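Local coordinates for protein DNA polymerase III subunit beta (Helicobacter pylori 26695, PDB 4S3I) that forms a ring-shaped sliding clamp that tethers DNA polymerases and other proteins to DNA and makes replication processive, at residues N10-A15 against S57-Q62; K178-T183 against K249-E254; E264-S269 against N287-E292. All blocks are in the same frame, centred on the assembly; numbering follows the deposited sequence.

Contact 1 of 3, residues N10-A15 against S57-Q62; sequences NDLENA and SYIFTQ
Ile59 of strand 53-60 packs against Asp11, Leu12 and Ala15 of helix 9-19, a buried helix-on-sheet contact in the N-terminal domain of the clamp. The two short segments run antiparallel (175°), their axes 8.8 Å apart. Ile59 straddles the helix surface with its two branches. CG2 lies between successive turns, with Ala15 CB 4.0 Å from Ile59 CG2 and the backbone Asp11 O 3.7 Å from the same methyl. With CG1 set between the backbone N and the carbonyl carbon (chi1 62°) and the chain then extended, the other branch reaches across the helix to Leu12, with Ile59 CD1 3.9 Å from Leu12 CA. Leu12 itself turns on into the core, onto Val7, Leu46, Phe77 and Ile81, while Val7 and Leu44 also touch Ile59. Water links the polar groups beside this apolar patch. One molecule donates to Asp11 OD2 (3.0 Å) and to Phe60 O (2.6 Å); a second donates to Ala15 O and is hydrogen-bonded to Ser57 OG, which also pairs with His233 ND1. The direct contact is therefore almost wholly van der Waals, and its polar links between helix and strand are relayed by water.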
loop_
_atom_site.group_PDB
_atom_site.type_symbol
_atom_site.label_atom_id
_atom_site.label_comp_id
_atom_site.label_asym_id
_atom_site.label_seq_id
_atom_site.Cartn_x
_atom_site.Cartn_y
_atom_site.Cartn_z
ATOM N N ASN A 10 -1.426 -0.540 25.303
ATOM C CA ASN A 10 -1.365 -1.533 24.239
ATOM C C ASN A 10 -2.586 -2.449 24.178
ATOM O O ASN A 10 -3.033 -2.815 23.084
ATOM C CB ASN A 10 -0.066 -2.339 24.316
ATOM C CG ASN A 10 1.161 -1.472 24.116
ATOM O OD1 ASN A 10 1.342 -0.864 23.057
ATOM N ND2 ASN A 10 2.012 -1.404 25.138
ATOM N N ASP A 11 -3.122 -2.819 25.338
ATOM C CA ASP A 11 -4.354 -3.602 25.386
ATOM C C ASP A 11 -5.486 -2.807 24.745
ATOM O O ASP A 11 -6.247 -3.314 23.917
ATOM C CB ASP A 11 -4.749 -3.897 26.833
ATOM C CG ASP A 11 -3.808 -4.868 27.527
ATOM O OD1 ASP A 11 -3.025 -5.548 26.834
ATOM O OD2 ASP A 11 -3.884 -4.955 28.776
ATOM N N LEU A 12 -5.586 -1.548 25.137
ATOM C CA LEU A 12 -6.653 -0.685 24.636
ATOM C C LEU A 12 -6.509 -0.501 23.122
ATOM O O LEU A 12 -7.466 -0.705 22.365
ATOM C CB LEU A 12 -6.630 0.660 25.364
ATOM C CG LEU A 12 -7.629 1.722 24.913
ATOM C CD1 LEU A 12 -9.066 1.226 25.088
ATOM C CD2 LEU A 12 -7.413 3.012 25.698
ATOM N N GLU A 13 -5.305 -0.148 22.679
ATOM C CA GLU A 13 -5.064 0.098 21.255
ATOM C C GLU A 13 -5.421 -1.126 20.415
ATOM O O GLU A 13 -6.133 -1.017 19.412
ATOM C CB GLU A 13 -3.610 0.515 21.006
ATOM C CG GLU A 13 -3.261 0.714 19.520
ATOM C CD GLU A 13 -1.883 1.343 19.298
ATOM O OE1 GLU A 13 -1.530 1.609 18.130
ATOM O OE2 GLU A 13 -1.152 1.573 20.284
ATOM N N ASN A 14 -4.943 -2.294 20.835
ATOM C CA ASN A 14 -5.295 -3.540 20.164
ATOM C C ASN A 14 -6.806 -3.767 20.088
ATOM O O ASN A 14 -7.338 -4.105 19.026
ATOM C CB ASN A 14 -4.616 -4.735 20.842
ATOM C CG ASN A 14 -3.153 -4.836 20.494
ATOM O OD1 ASN A 14 -2.747 -4.488 19.383
ATOM N ND2 ASN A 14 -2.343 -5.308 21.442
ATOM N N ALA A 15 -7.497 -3.582 21.205
ATOM C CA ALA A 15 -8.943 -3.746 21.199
ATOM C C ALA A 15 -9.600 -2.777 20.206
ATOM O O ALA A 15 -10.489 -3.160 19.443
ATOM C CB ALA A 15 -9.527 -3.573 22.603
ATOM N N SER A 57 -15.799 -7.064 22.776
ATOM C CA SER A 57 -14.510 -7.492 23.308
ATOM C C SER A 57 -14.349 -6.968 24.724
ATOM O O SER A 57 -15.102 -6.088 25.156
ATOM C CB SER A 57 -13.370 -6.942 22.447
ATOM O OG SER A 57 -13.516 -7.305 21.087
ATOM N N TYR A 58 -13.364 -7.491 25.447
ATOM C CA TYR A 58 -13.013 -6.903 26.736
ATOM C C TYR A 58 -11.505 -6.820 26.922
ATOM O O TYR A 58 -10.749 -7.596 26.328
ATOM C CB TYR A 58 -13.653 -7.661 27.907
ATOM C CG TYR A 58 -12.875 -8.877 28.365
ATOM C CD1 TYR A 58 -13.174 -10.137 27.873
ATOM C CD2 TYR A 58 -11.849 -8.766 29.309
ATOM C CE1 TYR A 58 -12.475 -11.253 28.298
ATOM C CE2 TYR A 58 -11.140 -9.874 29.728
ATOM C CZ TYR A 58 -11.459 -11.117 29.220
ATOM O OH TYR A 58 -10.763 -12.231 29.631
ATOM N N ILE A 59 -11.079 -5.872 27.753
ATOM C CA ILE A 59 -9.735 -5.889 28.310
ATOM C C ILE A 59 -9.866 -5.773 29.823
ATOM O O ILE A 59 -10.866 -5.251 30.328
ATOM C CB ILE A 59 -8.853 -4.751 27.764
ATOM C CG1 ILE A 59 -9.428 -3.380 28.130
ATOM C CG2 ILE A 59 -8.658 -4.897 26.252
ATOM C CD1 ILE A 59 -8.525 -2.190 27.703
ATOM N N PHE A 60 -8.866 -6.275 30.546
ATOM C CA PHE A 60 -8.856 -6.142 31.993
ATOM C C PHE A 60 -8.436 -4.726 32.320
ATOM O O PHE A 60 -7.574 -4.164 31.647
ATOM C CB PHE A 60 -7.857 -7.116 32.620
ATOM C CG PHE A 60 -8.287 -8.557 32.560
ATOM C CD1 PHE A 60 -9.349 -9.010 33.341
ATOM C CD2 PHE A 60 -7.617 -9.460 31.747
ATOM C CE1 PHE A 60 -9.749 -10.340 33.294
ATOM C CE2 PHE A 60 -8.005 -10.796 31.694
ATOM C CZ PHE A 60 -9.073 -11.235 32.469
ATOM N N THR A 61 -9.032 -4.152 33.354
ATOM C CA THR A 61 -8.613 -2.845 33.842
ATOM C C THR A 61 -7.406 -2.974 34.769
ATOM O O THR A 61 -7.281 -3.960 35.501
ATOM C CB THR A 61 -9.750 -2.151 34.610
ATOM O OG1 THR A 61 -10.083 -2.929 35.765
ATOM C CG2 THR A 61 -10.977 -2.008 33.721
ATOM N N GLN A 62 -6.520 -1.981 34.724
ATOM C CA GLN A 62 -5.408 -1.899 35.663
ATOM C C GLN A 62 -5.905 -1.436 37.019
ATOM O O GLN A 62 -5.393 -1.851 38.060
ATOM C CB GLN A 62 -4.342 -0.939 35.148
ATOM C CG GLN A 62 -3.650 -1.455 33.910
ATOM C CD GLN A 62 -3.098 -2.853 34.116
ATOM O OE1 GLN A 62 -3.487 -3.799 33.426
ATOM N NE2 GLN A 62 -2.189 -2.992 35.076
HETATM O O HOH W 1 -5.519 -3.051 30.434
HETATM O O HOH W 2 -11.378 -5.633 20.365
#

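Contact 2 of 3, residues K178-T183 against K249-E254; sequences KRLSYT and KILPKE
The ring of Tyr182 is met obliquely, at its hydroxyl end, by the isopropyl end of Leu251. Leu251 CD1 lies 3.7 Å from Tyr182 OH and 3.8 Å from Tyr182 CZ, while the second methyl, Leu251 CD2, is 3.9 Å from Tyr182 CE1. Another ring, that of Tyr247, also meets Tyr182, the two planes inclined by about 30°. The side chains of Tyr182 and Leu251 come from opposite directions, one off a strand and the other off a loop. Tyr182 holds CG between its backbone N and carbonyl carbon (chi1 65°), which carries the ring out from the strand to the leucine. Leu180, two residues back on the same side of the strand, adds a looser touch: its CD2 is 4.3 Å from Leu251 CD2. Leu251 thus touches both side chains, Tyr182 with both methyls and Leu180 with CD2, by dispersion alone, and the 143 Å² buried in total is modest. Segment 178-183 belongs to the central domain and segment 249-254 to the C-terminal one; the loop, which comes after strand 233-238, packs over strand 179-185. That strand pairs with 169-175 through Ser181 and Thr183, and with 368-371 through Leu180 and Tyr182. Leu251 and Pro252 also rest on Leu370 of strand 368-371, so the loop lies across two adjacent strands of the sheet shared by both domains.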
loop_
_atom_site.group_PDB
_atom_site.type_symbol
_atom_site.label_atom_id
_atom_site.label_comp_id
_atom_site.label_asym_id
_atom_site.label_seq_id
_atom_site.Cartn_x
_atom_site.Cartn_y
_atom_site.Cartn_z
ATOM N N LYS A 178 -18.730 -19.552 -12.075
ATOM C CA LYS A 178 -17.700 -19.954 -13.033
ATOM C C LYS A 178 -16.846 -21.047 -12.408
ATOM O O LYS A 178 -16.233 -21.870 -13.098
ATOM C CB LYS A 178 -16.788 -18.778 -13.394
ATOM C CG LYS A 178 -17.454 -17.628 -14.135
ATOM C CD LYS A 178 -18.108 -18.098 -15.428
ATOM C CE LYS A 178 -18.339 -16.946 -16.407
ATOM N NZ LYS A 178 -17.215 -16.800 -17.377
ATOM N N ARG A 179 -16.800 -21.028 -11.083
ATOM C CA ARG A 179 -15.978 -21.955 -10.326
ATOM C C ARG A 179 -16.612 -22.178 -8.968
ATOM O O ARG A 179 -17.448 -21.385 -8.511
ATOM C CB ARG A 179 -14.567 -21.406 -10.162
ATOM C CG ARG A 179 -14.565 -19.948 -9.770
ATOM C CD ARG A 179 -13.186 -19.417 -9.545
ATOM N NE ARG A 179 -13.217 -17.981 -9.270
ATOM C CZ ARG A 179 -12.185 -17.303 -8.789
ATOM N NH1 ARG A 179 -11.051 -17.937 -8.541
ATOM N NH2 ARG A 179 -12.288 -15.999 -8.564
ATOM N N LEU A 180 -16.217 -23.268 -8.333
ATOM C CA LEU A 180 -16.833 -23.693 -7.091
ATOM C C LEU A 180 -15.734 -24.356 -6.298
ATOM O O LEU A 180 -15.037 -25.239 -6.813
ATOM C CB LEU A 180 -17.966 -24.674 -7.390
ATOM C CG LEU A 180 -18.706 -25.309 -6.217
ATOM C CD1 LEU A 180 -20.196 -25.335 -6.501
ATOM C CD2 LEU A 180 -18.187 -26.713 -5.986
ATOM N N SER A 181 -15.541 -23.897 -5.065
ATOM C CA SER A 181 -14.529 -24.483 -4.196
ATOM C C SER A 181 -15.232 -25.035 -2.984
ATOM O O SER A 181 -16.169 -24.415 -2.451
ATOM C CB SER A 181 -13.480 -23.458 -3.776
ATOM O OG SER A 181 -12.669 -23.102 -4.871
ATOM N N TYR A 182 -14.789 -26.208 -2.549
ATOM C CA TYR A 182 -15.447 -26.881 -1.441
ATOM C C TYR A 182 -14.463 -27.665 -0.605
ATOM O O TYR A 182 -13.345 -27.963 -1.045
ATOM C CB TYR A 182 -16.544 -27.817 -1.951
ATOM C CG TYR A 182 -16.018 -28.978 -2.773
ATOM C CD1 TYR A 182 -15.871 -28.863 -4.149
ATOM C CD2 TYR A 182 -15.679 -30.192 -2.174
ATOM C CE1 TYR A 182 -15.396 -29.914 -4.912
ATOM C CE2 TYR A 182 -15.202 -31.247 -2.927
ATOM C CZ TYR A 182 -15.061 -31.099 -4.297
ATOM O OH TYR A 182 -14.592 -32.140 -5.063
ATOM N N THR A 183 -14.885 -28.004 0.605
ATOM C CA THR A 183 -14.125 -28.926 1.419
ATOM C C THR A 183 -15.091 -29.631 2.327
ATOM O O THR A 183 -16.171 -29.108 2.653
ATOM C CB THR A 183 -13.028 -28.232 2.235
ATOM O OG1 THR A 183 -12.204 -29.220 2.872
ATOM C CG2 THR A 183 -13.631 -27.315 3.300
ATOM N N LYS A 249 -24.754 -31.840 -6.933
ATOM C CA LYS A 249 -25.432 -32.179 -8.182
ATOM C C LYS A 249 -24.669 -31.710 -9.424
ATOM O O LYS A 249 -24.950 -32.156 -10.540
ATOM C CB LYS A 249 -26.855 -31.606 -8.183
ATOM C CG LYS A 249 -27.583 -31.692 -6.834
ATOM C CD LYS A 249 -28.291 -33.034 -6.619
ATOM C CE LYS A 249 -27.348 -34.150 -6.150
ATOM N NZ LYS A 249 -27.259 -34.282 -4.665
ATOM N N ILE A 250 -23.698 -30.822 -9.219
ATOM C CA ILE A 250 -22.928 -30.236 -10.315
ATOM C C ILE A 250 -21.564 -30.904 -10.485
ATOM O O ILE A 250 -20.963 -30.838 -11.558
ATOM C CB ILE A 250 -22.714 -28.724 -10.105
ATOM C CG1 ILE A 250 -23.719 -28.183 -9.081
ATOM C CG2 ILE A 250 -22.799 -27.982 -11.432
ATOM C CD1 ILE A 250 -23.858 -26.665 -9.067
ATOM N N LEU A 251 -21.074 -31.530 -9.418
ATOM C CA LEU A 251 -19.820 -32.274 -9.480
ATOM C C LEU A 251 -19.974 -33.466 -10.417
ATOM O O LEU A 251 -20.947 -34.222 -10.317
ATOM C CB LEU A 251 -19.392 -32.777 -8.101
ATOM C CG LEU A 251 -18.960 -31.777 -7.035
ATOM C CD1 LEU A 251 -18.215 -32.488 -5.904
ATOM C CD2 LEU A 251 -18.095 -30.682 -7.636
ATOM N N PRO A 252 -19.020 -33.631 -11.344
ATOM C CA PRO A 252 -19.013 -34.820 -12.204
ATOM C C PRO A 252 -18.816 -36.063 -11.345
ATOM O O PRO A 252 -18.144 -35.986 -10.308
ATOM C CB PRO A 252 -17.783 -34.603 -13.094
ATOM C CG PRO A 252 -17.574 -33.112 -13.103
ATOM C CD PRO A 252 -17.973 -32.661 -11.718
ATOM N N LYS A 253 -19.385 -37.189 -11.759
ATOM C CA LYS A 253 -19.306 -38.399 -10.950
ATOM C C LYS A 253 -17.926 -39.019 -11.059
ATOM O O LYS A 253 -17.334 -39.435 -10.059
ATOM C CB LYS A 253 -20.360 -39.405 -11.400
ATOM C CG LYS A 253 -21.707 -38.777 -11.689
ATOM C CD LYS A 253 -22.719 -39.819 -12.132
ATOM C CE LYS A 253 -24.078 -39.186 -12.327
ATOM N NZ LYS A 253 -25.093 -40.204 -12.688
ATOM N N GLU A 254 -17.424 -39.081 -12.290
ATOM C CA GLU A 254 -16.103 -39.636 -12.556
ATOM C C GLU A 254 -15.320 -38.700 -13.461
ATOM O O GLU A 254 -15.892 -37.813 -14.105
ATOM C CB GLU A 254 -16.209 -41.004 -13.235
ATOM C CG GLU A 254 -16.799 -42.106 -12.374
ATOM C CD GLU A 254 -16.517 -43.483 -12.947
ATOM O OE1 GLU A 254 -17.021 -43.784 -14.052
ATOM O OE2 GLU A 254 -15.776 -44.253 -12.296
#

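Contact 3 of 3, residues E264-S269 against N287-E292; sequences EEFKES and NNALFE
Phe266 and Phe291 form a T-shaped pair in the core of the C-terminal domain, where helix 263-273 packs on strand 288-293 in the helix-and-sheet fold of the DNA clamp. The segments run nearly parallel, at 22°. In the aromatic pair, the edge of Phe291 points at the face of Phe266: Phe291 CZ stands over the middle of that ring, 3.5 Å from Phe266 CE2, with the planes at 72°. Phe339 makes a further edge-to-face contact with Phe266, and Phe327, Leu331 and Leu282 also touch it. In an apolar contact, Ala289 CB approaches the far end of the same ring obliquely, 3.8 Å from Phe266 CZ. A CH-pi contact comes from Ser269, whose CB sits 3.5 Å from the centroid of the Phe291 ring, almost on its normal. Within the helix, Lys267 forms a salt bridge to Glu264; Glu268 forms one outward, to Lys85 of the second subunit. Turned beside its own backbone N (chi1 -66°), the Ser269 hydroxyl bends back along the helix, which satisfies this buried group locally. Glu265 O thus takes two donors from opposite faces of its carbonyl plane, Ser269 N and Ser269 OG, the latter at 2.9 Å.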
loop_
_atom_site.group_PDB
_atom_site.type_symbol
_atom_site.label_atom_id
_atom_site.label_comp_id
_atom_site.label_asym_id
_atom_site.label_seq_id
_atom_site.Cartn_x
_atom_site.Cartn_y
_atom_site.Cartn_z
ATOM N N GLU A 264 4.055 -25.450 -8.143
ATOM C CA GLU A 264 4.814 -24.213 -8.303
ATOM C C GLU A 264 5.248 -23.991 -9.752
ATOM O O GLU A 264 5.263 -22.852 -10.231
ATOM C CB GLU A 264 6.026 -24.173 -7.356
ATOM C CG GLU A 264 5.672 -24.017 -5.877
ATOM C CD GLU A 264 4.766 -22.810 -5.579
ATOM O OE1 GLU A 264 4.987 -21.714 -6.140
ATOM O OE2 GLU A 264 3.823 -22.947 -4.768
ATOM N N GLU A 265 5.585 -25.068 -10.461
ATOM C CA GLU A 265 5.891 -24.929 -11.886
ATOM C C GLU A 265 4.693 -24.425 -12.675
ATOM O O GLU A 265 4.830 -23.569 -13.555
ATOM C CB GLU A 265 6.375 -26.248 -12.493
ATOM C CG GLU A 265 7.821 -26.583 -12.180
ATOM C CD GLU A 265 8.317 -27.768 -13.006
ATOM O OE1 GLU A 265 7.528 -28.720 -13.216
ATOM O OE2 GLU A 265 9.488 -27.732 -13.448
ATOM N N PHE A 266 3.526 -24.968 -12.383
ATOM C CA PHE A 266 2.316 -24.473 -13.030
ATOM C C PHE A 266 1.995 -23.009 -12.673
ATOM O O PHE A 266 1.623 -22.242 -13.557
ATOM C CB PHE A 266 1.115 -25.409 -12.765
ATOM C CG PHE A 266 0.965 -26.478 -13.815
ATOM C CD1 PHE A 266 1.938 -27.465 -13.958
ATOM C CD2 PHE A 266 -0.102 -26.454 -14.695
ATOM C CE1 PHE A 266 1.827 -28.445 -14.972
ATOM C CE2 PHE A 266 -0.226 -27.425 -15.696
ATOM C CZ PHE A 266 0.746 -28.418 -15.836
ATOM N N LYS A 267 2.119 -22.638 -11.395
ATOM C CA LYS A 267 1.905 -21.247 -10.990
ATOM C C LYS A 267 2.835 -20.339 -11.788
ATOM O O LYS A 267 2.416 -19.332 -12.331
ATOM C CB LYS A 267 2.183 -21.038 -9.492
ATOM C CG LYS A 267 1.100 -21.514 -8.514
ATOM C CD LYS A 267 1.562 -21.201 -7.073
ATOM C CE LYS A 267 0.548 -21.646 -6.027
ATOM N NZ LYS A 267 1.028 -21.305 -4.647
ATOM N N GLU A 268 4.106 -20.721 -11.849
ATOM C CA GLU A 268 5.126 -19.886 -12.473
ATOM C C GLU A 268 4.850 -19.744 -13.977
ATOM O O GLU A 268 4.961 -18.657 -14.552
ATOM C CB GLU A 268 6.503 -20.497 -12.203
ATOM C CG GLU A 268 7.676 -19.652 -12.608
ATOM C CD GLU A 268 9.002 -20.382 -12.399
ATOM O OE1 GLU A 268 10.062 -19.800 -12.729
ATOM O OE2 GLU A 268 8.981 -21.539 -11.911
ATOM N N SER A 269 4.439 -20.840 -14.602
ATOM C CA SER A 269 4.197 -20.859 -16.041
ATOM C C SER A 269 2.945 -20.063 -16.405
ATOM O O SER A 269 2.933 -19.326 -17.396
ATOM C CB SER A 269 4.089 -22.307 -16.531
ATOM O OG SER A 269 5.333 -22.972 -16.378
ATOM N N ASN A 287 5.371 -36.242 -21.509
ATOM C CA ASN A 287 6.445 -35.729 -20.664
ATOM C C ASN A 287 6.628 -34.225 -20.781
ATOM O O ASN A 287 7.716 -33.714 -20.537
ATOM C CB ASN A 287 7.775 -36.426 -20.974
ATOM C CG ASN A 287 7.757 -37.889 -20.610
ATOM O OD1 ASN A 287 7.533 -38.740 -21.473
ATOM N ND2 ASN A 287 7.983 -38.197 -19.323
ATOM N N ASN A 288 5.560 -33.518 -21.139
ATOM C CA ASN A 288 5.639 -32.069 -21.288
ATOM C C ASN A 288 4.313 -31.363 -21.025
ATOM O O ASN A 288 3.239 -31.888 -21.327
ATOM C CB ASN A 288 6.146 -31.700 -22.694
ATOM C CG ASN A 288 7.653 -31.509 -22.741
ATOM O OD1 ASN A 288 8.413 -32.459 -22.976
ATOM N ND2 ASN A 288 8.094 -30.277 -22.516
ATOM N N ALA A 289 4.395 -30.166 -20.460
ATOM C CA ALA A 289 3.214 -29.319 -20.300
ATOM C C ALA A 289 3.528 -28.041 -21.029
ATOM O O ALA A 289 4.549 -27.414 -20.740
ATOM C CB ALA A 289 2.946 -29.031 -18.821
ATOM N N LEU A 290 2.674 -27.664 -21.979
ATOM C CA LEU A 290 2.918 -26.486 -22.794
ATOM C C LEU A 290 1.898 -25.422 -22.399
ATOM O O LEU A 290 0.729 -25.736 -22.203
ATOM C CB LEU A 290 2.739 -26.799 -24.285
ATOM C CG LEU A 290 3.484 -27.915 -25.035
ATOM C CD1 LEU A 290 4.993 -27.707 -25.009
ATOM C CD2 LEU A 290 3.113 -29.349 -24.574
ATOM N N PHE A 291 2.324 -24.166 -22.335
ATOM C CA PHE A 291 1.407 -23.086 -21.985
ATOM C C PHE A 291 1.490 -21.996 -23.043
ATOM O O PHE A 291 2.579 -21.530 -23.357
ATOM C CB PHE A 291 1.781 -22.479 -20.627
ATOM C CG PHE A 291 1.870 -23.478 -19.495
ATOM C CD1 PHE A 291 0.872 -23.542 -18.527
ATOM C CD2 PHE A 291 2.972 -24.319 -19.375
ATOM C CE1 PHE A 291 0.956 -24.447 -17.463
ATOM C CE2 PHE A 291 3.073 -25.228 -18.320
ATOM C CZ PHE A 291 2.067 -25.292 -17.357
ATOM N N GLU A 292 0.342 -21.582 -23.582
ATOM C CA GLU A 292 0.305 -20.525 -24.596
ATOM C C GLU A 292 -0.770 -19.501 -24.276
ATOM O O GLU A 292 -1.884 -19.865 -23.906
ATOM C CB GLU A 292 0.017 -21.109 -25.992
ATOM C CG GLU A 292 1.145 -21.940 -26.592
ATOM C CD GLU A 292 0.752 -22.652 -27.882
ATOM O OE1 GLU A 292 -0.091 -23.575 -27.822
ATOM O OE2 GLU A 292 1.294 -22.290 -28.951
#

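The three contacts follow one another along the chain without overlap, and none touches another. Contact 1 belongs to the N-terminal domain and lies across the chain's centre from the other two, its centre 44 Å from that of contact 2 and 50 Å from that of contact 3. Contacts 2 and 3 are closer, with centres 24 Å and nearest atoms about 12 Å apart. Contact 2 joins the central and C-terminal domains, and contact 3 lies inside the latter. Contacts 1 and 3 each pack a helix on a strand, one in the N-terminal and one in the C-terminal domain, consistent with the repeated domain architecture of sliding clamps, whose two subunits close a ring around DNA.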